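Local coordinates for biotin binding protein A (Gallus gallus, PDB 2C1Q), which binds biotin in a deep pocket of an avidin-type beta-barrel and assembles as a tetramer, at residues A[28-33]-A[48-53]; A[32-37]-A[70-75]; A[74-79]-A[102-107]; A[97-102]-A[118-123]. One frame throughout, in Å; residues are numbered along the deposited sequence.

Contact 1. Residues A[28-33]-A[48-53]; sequences GTFSGS and SPLKGA
F30 and G52 form a hydrogen-bonded antiparallel pair: F30 N gives a nearly straight bond to G52 O at 2.8 Å, and G52 N returns one to F30 O at 2.9 Å. Two residues on, L50 N bonds G32 O at 2.9 Å, whereas the reverse bond, G32 N to L50 O, is weak and bent, with an N-H...O angle of 128°. At the non-hydrogen-bonded positions the CA-H groups of T29, S31 and S33 lean on carbonyls of the partner strand, S33 CA reaching S48 O at 3.1 Å. Strands 29-35 and 48-54 are neighbours in the closed antiparallel barrel of the avidin fold, and here their short segments run at 161° to each other. Apolar packing lies on the face that carries F30 and L50. With CG lodged between its own backbone N and carbonyl carbon (chi1 55°), the F30 ring swings back over the neighbouring strand, and G52 CA sits over its face, 4.0 Å from the centroid, as a CH-pi contact. A side chain at G52 would run into this ring. L50 CD1 meets the rim of the same ring, 3.8 Å from F30 CE1, while L50 CG packs on the backbone of G32. A serine in place of F30 would probably leave G52 without its aromatic cover and L50 CD1 without its neighbour, opening a gap beside F68 and I21. On the other face, T29, S31 and K51 carry polar groups, and T29 CG2 touches A53 CB; K51 NZ and T29 OG1 each bond a glycerol, probably from the crystallisation liquor.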
# COMPACT_ATOMS: atom_id res chain seq x y z
N GLY A 28 -23.45 -11.05 -7.49
CA GLY A 28 -22.13 -10.63 -7.96
C GLY A 28 -21.02 -11.26 -7.14
O GLY A 28 -19.83 -10.97 -7.35
N THR A 29 -21.40 -12.11 -6.20
CA THR A 29 -20.40 -12.78 -5.40
C THR A 29 -19.88 -13.99 -6.19
O THR A 29 -20.60 -14.61 -6.96
CB THR A 29 -20.92 -13.17 -4.00
OG1 THR A 29 -22.03 -14.03 -4.16
CG2 THR A 29 -21.41 -11.94 -3.22
N PHE A 30 -18.62 -14.30 -6.00
CA PHE A 30 -18.04 -15.46 -6.65
C PHE A 30 -17.10 -16.18 -5.72
O PHE A 30 -16.68 -15.63 -4.71
CB PHE A 30 -17.30 -15.04 -7.93
CG PHE A 30 -16.24 -13.98 -7.72
CD1 PHE A 30 -14.94 -14.31 -7.39
CD2 PHE A 30 -16.55 -12.64 -7.89
CE1 PHE A 30 -13.96 -13.32 -7.23
CE2 PHE A 30 -15.58 -11.66 -7.72
CZ PHE A 30 -14.29 -12.00 -7.38
N SER A 31 -16.76 -17.41 -6.08
CA SER A 31 -15.77 -18.14 -5.33
C SER A 31 -14.80 -18.76 -6.33
O SER A 31 -14.91 -18.52 -7.51
CB SER A 31 -16.42 -19.16 -4.38
OG SER A 31 -17.08 -20.15 -5.11
N GLY A 32 -13.83 -19.51 -5.87
CA GLY A 32 -12.87 -20.08 -6.79
C GLY A 32 -11.67 -20.53 -6.02
O GLY A 32 -11.75 -20.78 -4.82
N SER A 33 -10.55 -20.64 -6.71
CA SER A 33 -9.36 -21.07 -6.05
C SER A 33 -8.16 -20.43 -6.69
O SER A 33 -8.19 -19.98 -7.84
CB SER A 33 -9.25 -22.60 -6.07
OG SER A 33 -9.15 -23.05 -7.40
N SER A 48 -5.86 -23.02 -2.78
CA SER A 48 -6.55 -22.33 -1.70
C SER A 48 -7.84 -21.72 -2.18
O SER A 48 -7.89 -21.17 -3.28
CB SER A 48 -5.63 -21.25 -1.15
OG SER A 48 -4.59 -21.84 -0.40
N PRO A 49 -8.91 -21.80 -1.35
CA PRO A 49 -10.18 -21.23 -1.75
C PRO A 49 -10.11 -19.71 -1.80
O PRO A 49 -9.36 -19.12 -1.04
CB PRO A 49 -11.14 -21.69 -0.64
CG PRO A 49 -10.28 -21.94 0.51
CD PRO A 49 -8.96 -22.38 0.01
N LEU A 50 -10.86 -19.07 -2.70
CA LEU A 50 -11.10 -17.64 -2.61
C LEU A 50 -12.60 -17.32 -2.61
O LEU A 50 -13.43 -18.09 -3.12
CB LEU A 50 -10.37 -16.87 -3.74
CG LEU A 50 -10.89 -17.07 -5.19
CD1 LEU A 50 -12.04 -16.16 -5.55
CD2 LEU A 50 -9.76 -16.92 -6.18
N LYS A 51 -12.92 -16.16 -2.05
CA LYS A 51 -14.28 -15.64 -1.92
C LYS A 51 -14.24 -14.15 -2.25
O LYS A 51 -13.51 -13.38 -1.61
CB LYS A 51 -14.72 -15.79 -0.46
CG LYS A 51 -16.16 -15.46 -0.20
CD LYS A 51 -17.06 -16.36 -1.05
CE LYS A 51 -18.24 -16.87 -0.26
NZ LYS A 51 -19.41 -17.16 -1.16
N GLY A 52 -15.04 -13.73 -3.22
CA GLY A 52 -15.06 -12.34 -3.61
C GLY A 52 -16.40 -11.86 -4.08
O GLY A 52 -17.36 -12.62 -4.10
N ALA A 53 -16.44 -10.60 -4.48
CA ALA A 53 -17.64 -9.99 -5.05
C ALA A 53 -17.20 -9.02 -6.10
O ALA A 53 -16.17 -8.36 -5.94
CB ALA A 53 -18.47 -9.25 -3.99

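Contact 2. Residues A[32-37]-A[70-75]. With BTN (biotin), chain B.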
# COMPACT_ATOMS: atom_id res chain seq x y z
N GLY A 32 -13.83 -19.51 -5.87
CA GLY A 32 -12.87 -20.08 -6.79
C GLY A 32 -11.67 -20.53 -6.02
O GLY A 32 -11.75 -20.78 -4.82
N SER A 33 -10.55 -20.64 -6.71
CA SER A 33 -9.36 -21.07 -6.05
C SER A 33 -8.16 -20.43 -6.69
O SER A 33 -8.19 -19.98 -7.84
CB SER A 33 -9.25 -22.60 -6.07
OG SER A 33 -9.15 -23.05 -7.40
N TYR A 34 -7.09 -20.44 -5.93
CA TYR A 34 -5.89 -19.75 -6.28
C TYR A 34 -4.73 -20.69 -6.06
O TYR A 34 -4.56 -21.23 -4.96
CB TYR A 34 -5.71 -18.53 -5.37
CG TYR A 34 -4.87 -17.44 -5.96
CD1 TYR A 34 -5.46 -16.37 -6.64
CD2 TYR A 34 -3.48 -17.45 -5.84
CE1 TYR A 34 -4.67 -15.34 -7.20
CE2 TYR A 34 -2.69 -16.43 -6.38
CZ TYR A 34 -3.29 -15.41 -7.07
OH TYR A 34 -2.51 -14.42 -7.60
N GLN A 35 -3.90 -20.84 -7.08
CA GLN A 35 -2.64 -21.58 -6.95
C GLN A 35 -1.43 -20.63 -7.11
O GLN A 35 -1.06 -20.28 -8.23
CB GLN A 35 -2.58 -22.65 -8.03
CG GLN A 35 -1.31 -23.49 -8.00
CD GLN A 35 -1.32 -24.47 -6.86
OE1 GLN A 35 -2.36 -25.04 -6.53
NE2 GLN A 35 -0.18 -24.65 -6.22
N THR A 36 -0.84 -20.20 -6.01
CA THR A 36 0.24 -19.23 -6.10
C THR A 36 1.50 -19.97 -6.50
O THR A 36 1.73 -21.08 -6.05
CB THR A 36 0.47 -18.44 -4.80
OG1 THR A 36 1.61 -17.60 -4.96
CG2 THR A 36 0.74 -19.36 -3.64
N ALA A 37 2.33 -19.31 -7.30
CA ALA A 37 3.62 -19.87 -7.68
C ALA A 37 4.66 -19.56 -6.64
O ALA A 37 5.71 -20.18 -6.63
CB ALA A 37 4.06 -19.33 -9.04
N VAL A 70 -8.24 -14.53 -0.40
CA VAL A 70 -7.74 -15.88 -0.53
C VAL A 70 -7.42 -16.38 0.88
O VAL A 70 -6.67 -15.75 1.64
CB VAL A 70 -6.44 -15.96 -1.39
CG1 VAL A 70 -6.01 -17.42 -1.49
CG2 VAL A 70 -6.66 -15.35 -2.80
N GLN A 71 -8.01 -17.51 1.23
CA GLN A 71 -7.75 -18.18 2.49
C GLN A 71 -6.67 -19.20 2.28
O GLN A 71 -6.98 -20.33 1.92
CB GLN A 71 -9.03 -18.89 2.88
CG GLN A 71 -9.13 -19.37 4.28
CD GLN A 71 -10.38 -20.21 4.46
OE1 GLN A 71 -10.52 -21.27 3.83
NE2 GLN A 71 -11.31 -19.76 5.31
N TRP A 72 -5.41 -18.84 2.50
CA TRP A 72 -4.31 -19.76 2.18
C TRP A 72 -4.38 -21.04 2.99
O TRP A 72 -4.51 -21.00 4.21
CB TRP A 72 -2.94 -19.09 2.35
CG TRP A 72 -2.82 -17.86 1.50
CD1 TRP A 72 -2.81 -16.57 1.93
CD2 TRP A 72 -2.75 -17.81 0.07
NE1 TRP A 72 -2.73 -15.71 0.87
CE2 TRP A 72 -2.67 -16.44 -0.29
CE3 TRP A 72 -2.68 -18.79 -0.95
CZ2 TRP A 72 -2.58 -16.02 -1.61
CZ3 TRP A 72 -2.58 -18.37 -2.26
CH2 TRP A 72 -2.52 -16.98 -2.58
N GLN A 73 -4.27 -22.19 2.31
CA GLN A 73 -4.43 -23.46 3.03
C GLN A 73 -3.16 -23.98 3.72
O GLN A 73 -3.22 -24.96 4.48
CB GLN A 73 -5.07 -24.53 2.14
CG GLN A 73 -6.53 -24.24 1.88
CD GLN A 73 -7.36 -24.13 3.15
OE1 GLN A 73 -7.42 -25.07 3.95
NE2 GLN A 73 -8.02 -22.98 3.34
N PHE A 74 -2.04 -23.30 3.50
CA PHE A 74 -0.75 -23.78 3.97
C PHE A 74 -0.01 -22.70 4.77
O PHE A 74 1.16 -22.85 5.09
CB PHE A 74 0.08 -24.16 2.76
CG PHE A 74 0.30 -23.00 1.80
CD1 PHE A 74 1.41 -22.16 1.93
CD2 PHE A 74 -0.62 -22.75 0.78
CE1 PHE A 74 1.61 -21.07 1.04
CE2 PHE A 74 -0.42 -21.68 -0.10
CZ PHE A 74 0.69 -20.85 0.04
N ALA A 75 -0.68 -21.58 5.03
CA ALA A 75 -0.04 -20.45 5.67
C ALA A 75 -1.02 -19.77 6.60
O ALA A 75 -2.22 -19.80 6.36
CB ALA A 75 0.45 -19.46 4.62
C11 BTN B . 1.98 -16.60 1.98
O11 BTN B . 1.84 -16.35 3.21
O12 BTN B . 3.12 -16.52 1.49
C10 BTN B . 0.80 -17.03 1.11
C9 BTN B . 1.15 -17.05 -0.39
C8 BTN B . 0.87 -15.63 -0.91
C7 BTN B . 1.27 -15.42 -2.36
C2 BTN B . 1.17 -13.94 -2.74
S1 BTN B . -0.42 -13.33 -2.72
C6 BTN B . 0.13 -11.93 -3.71
C5 BTN B . 1.22 -12.36 -4.63
N1 BTN B . 0.57 -12.69 -5.88
C3 BTN B . 0.60 -14.00 -6.07
O3 BTN B . 0.04 -14.58 -7.20
N2 BTN B . 1.21 -14.66 -5.08
C4 BTN B . 1.75 -13.71 -4.13
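The biotin pocket of this avidin-family barrel is lined here by Y34 and T36 from one side and W72 and F74 from another. Y34 OH donates a 2.6 Å hydrogen bond to the ureido oxygen O3 of biotin, which lies at the edge of the tyrosine ring and in its plane. T36 OG1 receives biotin N2 at 3.0 Å in an almost straight bond (174°); it also bonds V38 O, which helps fix the rotation of the hydroxyl. Carried anti to the backbone N (chi1 176°), that oxygen faces the ureido ring, while the methyl CG2 turns to the aromatics, 3.7 Å from W72 CZ3 and 4.0 Å from F74 CZ. W72 is packed on both faces: the valeryl chain of biotin lies over one, with C8 3.5 Å from W72 CZ2, and V70 CG1 over the opposite one. Its far edge abuts Y34, W72 CH2 lying 3.4 Å from Y34 CD2 with the two ring planes almost perpendicular. V70 CG1 also touches Y34 CB, nearer the backbone. An alanine in place of W72 would probably strip one wall from the valeryl chain, leave T79 OG1 without the indole N-H that bonds it, and let the Y34 ring turn more easily. F74 CZ adds a further apolar contact to biotin C9. In the barrel, strand 48-54 lies between strands 29-35 and 66-71, so these side chains meet past it; F122 of strand 115-124 flanks Y34, and Q55 of the second subunit bonds W72 O.

Contact 3. Residues A[74-79]-A[102-107]; sequences FADSTT and REEVPS. With BTN (biotin), chain B.
S77 and E103 face each other around the carboxylate end of biotin. S77 OG, set between its backbone N and carbonyl carbon (chi1 62°), donates a 2.7 Å hydrogen bond to biotin O11. E103 OE2 comes within 3.2 Å of the same O11; two carboxylates so close would probably disfavour each other unless one carried a proton. A75 CB packs against O11 as well, and deeper in the pocket T79 OG1 lies 3.4 Å from the sulfur S1. Behind this first shell the backbones are tied by a single hydrogen-bonded antiparallel pair: T78 N bonds R102 O at 2.9 Å, and R102 N bonds T78 O at 2.8 Å. S77 CB lies against R102 O, next to this pair, whose bonds are likely to set where the serine stands. Farther out, D76 and E104 bring like charges together, OD2 to OE1 at 3.0 Å with the carboxylate planes 84° apart, an approach likely to raise the affinity of one of them for a proton. K60 of the second subunit offers D76 a long, weak ion pair. The contact lies where strand 78-87 begins and strand 93-102 ends, two neighbours in the barrel; T65 of the second subunit bonds T78 OG1 and D76 O.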
# COMPACT_ATOMS: atom_id res chain seq x y z
N PHE A 74 -2.04 -23.30 3.50
CA PHE A 74 -0.75 -23.78 3.97
C PHE A 74 -0.01 -22.70 4.77
O PHE A 74 1.16 -22.85 5.09
CB PHE A 74 0.08 -24.16 2.76
CG PHE A 74 0.30 -23.00 1.80
CD1 PHE A 74 1.41 -22.16 1.93
CD2 PHE A 74 -0.62 -22.75 0.78
CE1 PHE A 74 1.61 -21.07 1.04
CE2 PHE A 74 -0.42 -21.68 -0.10
CZ PHE A 74 0.69 -20.85 0.04
N ALA A 75 -0.68 -21.58 5.03
CA ALA A 75 -0.04 -20.45 5.67
C ALA A 75 -1.02 -19.77 6.60
O ALA A 75 -2.22 -19.80 6.36
CB ALA A 75 0.45 -19.46 4.62
N ASP A 76 -0.51 -19.15 7.67
CA ASP A 76 -1.38 -18.41 8.58
C ASP A 76 -1.89 -17.08 8.02
O ASP A 76 -2.70 -16.40 8.64
CB ASP A 76 -0.71 -18.22 9.94
CG ASP A 76 -0.67 -19.52 10.74
OD1 ASP A 76 -1.41 -20.46 10.36
OD2 ASP A 76 0.10 -19.59 11.74
N SER A 77 -1.48 -16.75 6.82
CA SER A 77 -1.77 -15.44 6.26
C SER A 77 -3.10 -15.35 5.50
O SER A 77 -3.81 -16.34 5.34
CB SER A 77 -0.62 -15.09 5.35
OG SER A 77 -0.58 -16.06 4.32
N THR A 78 -3.42 -14.14 5.04
CA THR A 78 -4.59 -13.89 4.22
C THR A 78 -4.23 -12.82 3.20
O THR A 78 -3.60 -11.83 3.55
CB THR A 78 -5.79 -13.43 5.08
OG1 THR A 78 -6.14 -14.46 6.02
CG2 THR A 78 -6.96 -13.21 4.23
N THR A 79 -4.55 -13.04 1.93
CA THR A 79 -4.37 -12.01 0.92
C THR A 79 -5.71 -11.53 0.43
O THR A 79 -6.64 -12.32 0.25
CB THR A 79 -3.57 -12.48 -0.31
OG1 THR A 79 -2.29 -12.94 0.10
CG2 THR A 79 -3.34 -11.29 -1.28
N ARG A 102 -1.46 -10.32 4.45
CA ARG A 102 -1.43 -10.08 5.89
C ARG A 102 -0.95 -11.33 6.60
O ARG A 102 -1.63 -12.35 6.55
CB ARG A 102 -2.84 -9.78 6.40
CG ARG A 102 -2.95 -9.55 7.94
CD ARG A 102 -2.71 -8.14 8.12
NE ARG A 102 -2.80 -7.61 9.47
CZ ARG A 102 -3.13 -6.34 9.65
NH1 ARG A 102 -3.45 -5.59 8.58
NH2 ARG A 102 -3.17 -5.82 10.85
N GLU A 103 0.22 -11.25 7.23
CA GLU A 103 0.70 -12.34 8.06
C GLU A 103 0.13 -12.27 9.47
O GLU A 103 -0.08 -11.20 10.03
CB GLU A 103 2.24 -12.46 8.03
CG GLU A 103 2.79 -12.55 6.56
CD GLU A 103 3.67 -13.76 6.27
OE1 GLU A 103 4.83 -13.77 6.76
OE2 GLU A 103 3.24 -14.69 5.52
N GLU A 104 -0.15 -13.44 10.04
CA GLU A 104 -0.63 -13.51 11.42
C GLU A 104 0.52 -13.18 12.36
O GLU A 104 1.62 -13.73 12.21
CB GLU A 104 -1.21 -14.90 11.71
CG GLU A 104 -1.90 -15.02 13.07
CD GLU A 104 -2.26 -16.47 13.43
OE1 GLU A 104 -1.53 -17.43 13.01
OE2 GLU A 104 -3.28 -16.67 14.11
N VAL A 105 0.28 -12.27 13.31
CA VAL A 105 1.34 -11.92 14.25
C VAL A 105 0.99 -12.25 15.72
O VAL A 105 -0.19 -12.22 16.09
CB VAL A 105 1.86 -10.45 14.08
CG1 VAL A 105 2.50 -10.25 12.72
CG2 VAL A 105 0.76 -9.45 14.35
N PRO A 106 2.00 -12.57 16.55
CA PRO A 106 1.74 -12.97 17.94
C PRO A 106 1.08 -11.89 18.81
O PRO A 106 0.19 -12.20 19.60
CB PRO A 106 3.13 -13.34 18.47
CG PRO A 106 4.07 -12.65 17.62
CD PRO A 106 3.44 -12.62 16.24
N SER A 107 1.49 -10.63 18.68
CA SER A 107 0.84 -9.60 19.51
C SER A 107 0.52 -8.34 18.75
O SER A 107 1.02 -8.15 17.64
CB SER A 107 1.63 -9.33 20.81
OG SER A 107 2.69 -8.41 20.63
C11 BTN B . 1.98 -16.60 1.98
O11 BTN B . 1.84 -16.35 3.21
O12 BTN B . 3.12 -16.52 1.49
C10 BTN B . 0.80 -17.03 1.11
C9 BTN B . 1.15 -17.05 -0.39
C8 BTN B . 0.87 -15.63 -0.91
C7 BTN B . 1.27 -15.42 -2.36
C2 BTN B . 1.17 -13.94 -2.74
S1 BTN B . -0.42 -13.33 -2.72
C6 BTN B . 0.13 -11.93 -3.71
C5 BTN B . 1.22 -12.36 -4.63
N1 BTN B . 0.57 -12.69 -5.88
C3 BTN B . 0.60 -14.00 -6.07
O3 BTN B . 0.04 -14.58 -7.20
N2 BTN B . 1.21 -14.66 -5.08
C4 BTN B . 1.75 -13.71 -4.13

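Contact 4. Residues A[97-102]-A[118-123]; sequences MAWLLR and GTNVFT. With BTN (biotin), chain B.
N120 OD1 accepts biotin N1 in a 2.7 Å hydrogen bond, nearly straight at 172°, and W99 runs close beside the same amide, their planes 33° apart. E14 holds the other end of the amide through ND2, which fixes its flip and keeps the carbonyl turned to the ligand. The W99 indole is sandwiched: biotin C6 lies over one face, 3.4 Å from CE2, and the G118 backbone over the other, its CA 3.9 Å from the centroid of the six-membered ring. A chi1 of 57° turns the indole in over strand 115-124, where a side chain at G118 would clash with it. At its edge NE1 makes a weak 3.3 Å bond to water 1, which in turn donates to T119 O at 2.8 Å. The backbones pair through W99 with G118 and M97 with N120, two bonds each. Away from the ligand, M97 SD approaches F122 obliquely, 3.8 Å from CE2, as a Met-aromatic contact. W112 of the third subunit packs on W99. Polar groups bonded to the ureido ring and a tryptophan laid against the bicyclic rings are hallmarks of the avidin-family biotin site.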
# COMPACT_ATOMS: atom_id res chain seq x y z
N MET A 97 -4.67 -5.75 -10.81
CA MET A 97 -4.96 -6.03 -9.40
C MET A 97 -3.91 -5.45 -8.48
O MET A 97 -2.77 -5.33 -8.86
CB MET A 97 -5.11 -7.52 -9.14
CG MET A 97 -6.26 -8.14 -9.93
SD MET A 97 -7.12 -9.50 -9.17
CE MET A 97 -8.36 -8.57 -8.20
N ALA A 98 -4.35 -5.04 -7.30
CA ALA A 98 -3.46 -4.62 -6.24
C ALA A 98 -3.88 -5.51 -5.10
O ALA A 98 -5.03 -5.97 -5.06
CB ALA A 98 -3.66 -3.12 -5.89
N TRP A 99 -2.93 -5.80 -4.21
CA TRP A 99 -3.17 -6.78 -3.17
C TRP A 99 -2.46 -6.43 -1.88
O TRP A 99 -1.50 -5.66 -1.87
CB TRP A 99 -2.76 -8.19 -3.64
CG TRP A 99 -1.32 -8.35 -4.10
CD1 TRP A 99 -0.88 -8.46 -5.40
CD2 TRP A 99 -0.12 -8.48 -3.27
NE1 TRP A 99 0.50 -8.63 -5.42
CE2 TRP A 99 0.98 -8.64 -4.14
CE3 TRP A 99 0.11 -8.46 -1.87
CZ2 TRP A 99 2.29 -8.76 -3.67
CZ3 TRP A 99 1.41 -8.62 -1.41
CH2 TRP A 99 2.49 -8.76 -2.30
N LEU A 100 -2.96 -6.99 -0.78
CA LEU A 100 -2.32 -6.89 0.53
C LEU A 100 -2.23 -8.29 1.09
O LEU A 100 -3.21 -9.01 1.12
CB LEU A 100 -3.15 -6.05 1.50
CG LEU A 100 -3.40 -4.57 1.17
CD1 LEU A 100 -4.47 -3.99 2.11
CD2 LEU A 100 -2.14 -3.73 1.22
N LEU A 101 -1.04 -8.66 1.53
CA LEU A 101 -0.84 -9.97 2.14
C LEU A 101 -0.62 -9.71 3.61
O LEU A 101 0.31 -9.01 3.98
CB LEU A 101 0.38 -10.65 1.53
CG LEU A 101 1.03 -11.85 2.27
CD1 LEU A 101 0.05 -12.96 2.56
CD2 LEU A 101 2.17 -12.41 1.38
N ARG A 102 -1.46 -10.32 4.45
CA ARG A 102 -1.43 -10.08 5.89
C ARG A 102 -0.95 -11.33 6.60
O ARG A 102 -1.63 -12.35 6.55
CB ARG A 102 -2.84 -9.78 6.40
CG ARG A 102 -2.95 -9.55 7.94
CD ARG A 102 -2.71 -8.14 8.12
NE ARG A 102 -2.80 -7.61 9.47
CZ ARG A 102 -3.13 -6.34 9.65
NH1 ARG A 102 -3.45 -5.59 8.58
NH2 ARG A 102 -3.17 -5.82 10.85
N GLY A 118 1.41 -5.13 -3.13
CA GLY A 118 2.01 -5.23 -4.45
C GLY A 118 0.91 -5.24 -5.48
O GLY A 118 -0.25 -5.05 -5.13
N THR A 119 1.28 -5.46 -6.74
CA THR A 119 0.30 -5.53 -7.82
C THR A 119 0.49 -6.82 -8.61
O THR A 119 1.56 -7.43 -8.54
CB THR A 119 0.44 -4.30 -8.76
OG1 THR A 119 1.79 -4.19 -9.19
CG2 THR A 119 0.08 -2.96 -8.02
N ASN A 120 -0.53 -7.25 -9.35
CA ASN A 120 -0.41 -8.39 -10.29
C ASN A 120 -1.18 -8.05 -11.56
O ASN A 120 -2.09 -7.24 -11.53
CB ASN A 120 -0.99 -9.68 -9.68
CG ASN A 120 -0.01 -10.38 -8.74
OD1 ASN A 120 -0.40 -10.97 -7.74
ND2 ASN A 120 1.26 -10.35 -9.09
N VAL A 121 -0.78 -8.64 -12.68
CA VAL A 121 -1.54 -8.52 -13.94
C VAL A 121 -1.89 -9.93 -14.37
O VAL A 121 -1.00 -10.76 -14.48
CB VAL A 121 -0.76 -7.82 -15.07
CG1 VAL A 121 -1.69 -7.59 -16.31
CG2 VAL A 121 -0.24 -6.48 -14.60
N PHE A 122 -3.17 -10.21 -14.55
CA PHE A 122 -3.60 -11.56 -14.95
C PHE A 122 -4.08 -11.55 -16.39
O PHE A 122 -4.74 -10.61 -16.82
CB PHE A 122 -4.76 -12.08 -14.09
CG PHE A 122 -4.44 -12.29 -12.64
CD1 PHE A 122 -4.28 -13.56 -12.13
CD2 PHE A 122 -4.33 -11.21 -11.78
CE1 PHE A 122 -4.02 -13.75 -10.78
CE2 PHE A 122 -4.03 -11.39 -10.47
CZ PHE A 122 -3.90 -12.66 -9.95
N THR A 123 -3.77 -12.62 -17.11
CA THR A 123 -4.41 -12.82 -18.39
C THR A 123 -5.05 -14.21 -18.40
O THR A 123 -4.70 -15.09 -17.59
CB THR A 123 -3.43 -12.59 -19.59
OG1 THR A 123 -2.28 -13.42 -19.42
CG2 THR A 123 -2.97 -11.13 -19.64
C11 BTN B . 1.98 -16.60 1.98
O11 BTN B . 1.84 -16.35 3.21
O12 BTN B . 3.12 -16.52 1.49
C10 BTN B . 0.80 -17.03 1.11
C9 BTN B . 1.15 -17.05 -0.39
C8 BTN B . 0.87 -15.63 -0.91
C7 BTN B . 1.27 -15.42 -2.36
C2 BTN B . 1.17 -13.94 -2.74
S1 BTN B . -0.42 -13.33 -2.72
C6 BTN B . 0.13 -11.93 -3.71
C5 BTN B . 1.22 -12.36 -4.63
N1 BTN B . 0.57 -12.69 -5.88
C3 BTN B . 0.60 -14.00 -6.07
O3 BTN B . 0.04 -14.58 -7.20
N2 BTN B . 1.21 -14.66 -5.08
C4 BTN B . 1.75 -13.71 -4.13
O HOH W 1 3.40 -8.98 -7.06

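Overall arrangement
All four contacts belong to one antiparallel barrel whose strands follow each other in chain order. Contacts 1 and 2 start from the same strand, 29-35, and their centres lie 11 Å apart; S48 joins them through hydrogen bonds to Y34 N and Q73 N. Contact 2 passes into contact 3 through shared F74 and A75, and W72 NE1 bonds T79 OG1 between them. Contacts 3 and 4 share R102 and alternate along the chain, with centres 17 Å apart. Contacts 2, 3 and 4 all touch biotin, gripping its ureido ring, valeryl chain and carboxylate from different strands and loops, while contact 1 stays in the barrel wall, its nearest atoms about 7 Å from those of contact 4.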